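Local atomic coordinates of neutral ceramidase (Pseudomonas aeruginosa, PDB entry 2ZWS), a protein that hydrolyses the N-acyl bond of ceramides to give sphingosine and a free fatty acid, and also runs the reverse synthesis, using a bound zinc ion. Residues S224-W227 with E228-S232; R270-G273 with L274-A278. One frame throughout, in Å; residues are numbered along the deposited sequence.

Contacts 1 and 2 are local, within-helix contacts on two neighbouring helices, 218-231 and 265-286, and their centres lie about 11 Å apart. F277 of contact 2 joins them. Its ring meets H226 and W227 of contact 1 edge-to-face, with F277 CD2 3.5 Å from H226 CD2, while F277 CZ sits 3.5 Å from V231 CG2. L274 adds its CD2, 3.6 Å from H226 CD2. Metal ligands lie near both contacts: the side chain of Y225 comes within about 3 Å of that of the magnesium ligand D581, whereas the side chain of I272 stays about 9 Å from that of the zinc ligand H204.

Contact 1. Residues S224-W227 with E228-S232; sequences SYHW and EHDVS
Y225 and H229, one helical turn apart near the C-terminal end of helix 218-231, run side by side and pair as an offset stack, with centroids 4.5 Å apart and planes 14° from parallel. The slip puts Y225 OH over the centre of the imidazole, while H229 CB lies over the tyrosine face, 3.8 Å from the ring centroid. Both side chains have CG anti to the backbone N (chi1 175° for Y225, -178° for H229), which sends the two rings off the helix in the same direction.

D230 ties two histidines together. H226 crosses it at about a right angle and donates from ND1 to the anti lone pair of D230 OD1 at 2.9 Å, a bent bond with the oxygen tilted from the ring plane. H229 ND1 gives a straighter bond to D230 OD2, 2.7 Å away, leaving in its own ring plane but reaching the carboxylate from above. V231 CG2 lies over a face of the H226 ring, and V231 CG1 approaches W227 CD1 at 4.0 Å.

The helix ends in a wider, pi-type turn: V231 N makes weak bonds to the carbonyls of H226 and W227, and S232 N closes on W227 O at 2.9 Å. E228 forms salt bridges with R43 through OE1 and K11 through OE2. Y225 OH bonds D581, a magnesium ligand, placing the stack in that site's second shell. With both carboxylate oxygens of D230 accepting from ND1 atoms, each histidine would be expected to carry its proton on ND1.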
# COMPACT_ATOMS: atom_id res chain seq x y z
N SER A 224 11.48 -3.20 0.81
CA SER A 224 11.25 -4.45 0.07
C SER A 224 12.25 -4.58 -1.08
O SER A 224 12.87 -5.64 -1.30
CB SER A 224 9.85 -4.52 -0.52
OG SER A 224 8.84 -4.51 0.49
N TYR A 225 12.40 -3.49 -1.84
CA TYR A 225 13.27 -3.51 -3.02
C TYR A 225 14.70 -3.74 -2.54
O TYR A 225 15.42 -4.55 -3.14
CB TYR A 225 13.22 -2.16 -3.72
CG TYR A 225 14.17 -2.02 -4.88
CD1 TYR A 225 15.39 -1.34 -4.73
CD2 TYR A 225 13.86 -2.56 -6.14
CE1 TYR A 225 16.26 -1.21 -5.81
CE2 TYR A 225 14.72 -2.41 -7.21
CZ TYR A 225 15.92 -1.76 -7.03
OH TYR A 225 16.79 -1.59 -8.09
N HIS A 226 15.14 -3.05 -1.49
CA HIS A 226 16.51 -3.25 -1.04
C HIS A 226 16.74 -4.74 -0.69
O HIS A 226 17.76 -5.33 -1.06
CB HIS A 226 16.81 -2.33 0.15
CG HIS A 226 18.21 -2.43 0.65
ND1 HIS A 226 19.30 -2.00 -0.09
CD2 HIS A 226 18.72 -2.92 1.81
CE1 HIS A 226 20.41 -2.21 0.60
NE2 HIS A 226 20.08 -2.76 1.76
N TRP A 227 15.80 -5.35 0.03
CA TRP A 227 15.98 -6.77 0.39
C TRP A 227 15.99 -7.68 -0.84
O TRP A 227 16.87 -8.55 -0.97
CB TRP A 227 14.89 -7.23 1.36
CG TRP A 227 15.31 -8.36 2.27
CD1 TRP A 227 16.28 -9.32 2.04
CD2 TRP A 227 14.74 -8.68 3.55
NE1 TRP A 227 16.35 -10.18 3.12
CE2 TRP A 227 15.42 -9.82 4.05
CE3 TRP A 227 13.73 -8.11 4.33
CZ2 TRP A 227 15.12 -10.38 5.30
CZ3 TRP A 227 13.42 -8.68 5.58
CH2 TRP A 227 14.12 -9.81 6.04
N GLU A 228 14.99 -7.51 -1.71
CA GLU A 228 14.84 -8.38 -2.88
C GLU A 228 15.93 -8.21 -3.93
O GLU A 228 16.43 -9.20 -4.50
CB GLU A 228 13.48 -8.13 -3.53
CG GLU A 228 12.32 -8.53 -2.64
CD GLU A 228 10.95 -8.03 -3.11
OE1 GLU A 228 9.94 -8.51 -2.53
OE2 GLU A 228 10.88 -7.16 -4.03
N HIS A 229 16.31 -6.95 -4.17
CA HIS A 229 17.20 -6.59 -5.28
C HIS A 229 18.65 -6.45 -4.84
O HIS A 229 19.55 -6.85 -5.57
CB HIS A 229 16.71 -5.29 -5.92
CG HIS A 229 17.52 -4.83 -7.10
ND1 HIS A 229 18.60 -3.99 -6.97
CD2 HIS A 229 17.38 -5.07 -8.43
CE1 HIS A 229 19.11 -3.73 -8.16
NE2 HIS A 229 18.39 -4.37 -9.07
N ASP A 230 18.90 -5.84 -3.68
CA ASP A 230 20.29 -5.52 -3.29
C ASP A 230 20.89 -6.55 -2.32
O ASP A 230 22.11 -6.69 -2.25
CB ASP A 230 20.39 -4.11 -2.64
CG ASP A 230 19.87 -2.97 -3.54
OD1 ASP A 230 19.40 -1.97 -2.94
OD2 ASP A 230 19.94 -3.07 -4.79
N VAL A 231 20.05 -7.22 -1.52
CA VAL A 231 20.54 -8.04 -0.39
C VAL A 231 20.51 -9.57 -0.62
O VAL A 231 21.56 -10.23 -0.56
CB VAL A 231 19.81 -7.62 0.92
CG1 VAL A 231 20.18 -8.57 2.10
CG2 VAL A 231 20.14 -6.19 1.27
N SER A 232 19.32 -10.14 -0.84
CA SER A 232 19.20 -11.59 -1.18
C SER A 232 19.91 -11.65 -2.56
O SER A 232 19.37 -11.20 -3.51
CB SER A 232 17.72 -11.95 -1.25
OG SER A 232 17.54 -13.35 -1.26

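Contact 2. Residues R270-G273 with L274-A278; sequences REIG and LRQFA
E271 and R275 form an i to i+4 salt bridge along helix 265-286, and the bridge rests on a single carboxylate oxygen. E271 OE2 takes R275 NE at 2.8 Å and R275 NH2 at 3.0 Å. Both N-H groups leave close to the guanidinium plane, so the oxygen sits at the edge of that group, and they arrive on its anti side from opposite faces of the carboxylate. The two planes stand 82° apart, far from the flat pairing that would use both oxygens. E271 bends at chi2 (61°), which swings OE2 on toward R275, one turn further along the helix, while R275 stays extended from CG to NE and crosses it obliquely. The remaining guanidinium nitrogen, R275 NH1, bonds the backbone oxygen of N155 and passes 3.9 Å from I272 CD1.

The backbone ladder is regularly alpha-helical. L274 N bonds R270 O, R275 N bonds E271 O, and F277 N reaches G273 O in a nearly linear bond of 2.9 Å. I272 O is the carbonyl with two donors: Q276 N at 3.2 Å, and the side-chain amide nitrogen of the same residue, Q276 NE2, at 3.3 Å. Q276 NE2 also gives a bond to N219 OD1, and Q276 OE1 accepts from K220 NZ, so the buried amide has partners at both ends and links this helix to helix 218-231.

R270 and L274 run alongside each other and both touch Y222 of helix 218-231, while F277 packs on V231 of that helix. In the doubled bond at I272 O, Q276 NE2 stands above the carbonyl plane, 61° out of it, on the face opposite to Q276 N.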
# COMPACT_ATOMS: atom_id res chain seq x y z
N ARG A 270 14.84 6.55 1.01
CA ARG A 270 15.88 5.52 1.10
C ARG A 270 16.32 5.29 2.56
O ARG A 270 16.45 4.17 3.00
CB ARG A 270 17.07 5.90 0.22
CG ARG A 270 18.10 4.79 0.03
CD ARG A 270 19.16 5.18 -1.00
NE ARG A 270 20.21 4.17 -1.09
CZ ARG A 270 21.09 4.06 -2.09
NH1 ARG A 270 21.99 3.10 -2.07
NH2 ARG A 270 21.07 4.92 -3.11
N GLU A 271 16.55 6.38 3.28
CA GLU A 271 17.03 6.29 4.66
C GLU A 271 16.02 5.63 5.59
O GLU A 271 16.39 4.74 6.35
CB GLU A 271 17.41 7.67 5.18
CG GLU A 271 17.89 7.70 6.64
CD GLU A 271 19.15 6.86 6.91
OE1 GLU A 271 19.90 6.51 5.98
OE2 GLU A 271 19.39 6.58 8.11
N ILE A 272 14.77 6.07 5.54
CA ILE A 272 13.72 5.48 6.41
C ILE A 272 13.45 4.04 5.99
O ILE A 272 13.23 3.16 6.83
CB ILE A 272 12.43 6.38 6.44
CG1 ILE A 272 12.76 7.78 6.95
CG2 ILE A 272 11.26 5.73 7.25
CD1 ILE A 272 13.43 7.80 8.38
N GLY A 273 13.48 3.77 4.68
CA GLY A 273 13.41 2.38 4.23
C GLY A 273 14.54 1.54 4.76
O GLY A 273 14.33 0.41 5.23
N LEU A 274 15.75 2.06 4.69
CA LEU A 274 16.91 1.31 5.19
C LEU A 274 16.82 1.05 6.69
O LEU A 274 17.24 -0.02 7.15
CB LEU A 274 18.22 2.02 4.87
CG LEU A 274 18.64 1.92 3.41
CD1 LEU A 274 19.85 2.81 3.17
CD2 LEU A 274 18.95 0.48 3.00
N ARG A 275 16.30 2.01 7.45
CA ARG A 275 16.17 1.81 8.90
C ARG A 275 15.24 0.64 9.21
O ARG A 275 15.55 -0.22 10.05
CB ARG A 275 15.71 3.09 9.60
CG ARG A 275 16.79 4.16 9.59
CD ARG A 275 16.31 5.44 10.20
NE ARG A 275 17.31 6.49 9.95
CZ ARG A 275 17.24 7.74 10.38
NH1 ARG A 275 16.22 8.16 11.13
NH2 ARG A 275 18.22 8.59 10.05
N GLN A 276 14.16 0.55 8.44
CA GLN A 276 13.20 -0.57 8.61
C GLN A 276 13.82 -1.87 8.15
O GLN A 276 13.70 -2.89 8.83
CB GLN A 276 11.91 -0.32 7.83
CG GLN A 276 11.13 0.86 8.41
CD GLN A 276 9.95 1.20 7.57
OE1 GLN A 276 8.91 0.57 7.69
NE2 GLN A 276 10.10 2.19 6.69
N PHE A 277 14.46 -1.84 6.98
CA PHE A 277 15.12 -3.02 6.46
C PHE A 277 16.11 -3.58 7.48
O PHE A 277 16.15 -4.79 7.71
CB PHE A 277 15.88 -2.73 5.16
CG PHE A 277 16.86 -3.81 4.84
CD1 PHE A 277 16.42 -5.02 4.33
CD2 PHE A 277 18.20 -3.67 5.18
CE1 PHE A 277 17.32 -6.09 4.11
CE2 PHE A 277 19.10 -4.71 4.97
CZ PHE A 277 18.67 -5.93 4.44
N ALA A 278 16.94 -2.70 8.06
CA ALA A 278 18.05 -3.18 8.89
C ALA A 278 17.50 -3.95 10.09
O ALA A 278 18.01 -5.02 10.45
CB ALA A 278 18.96 -2.06 9.30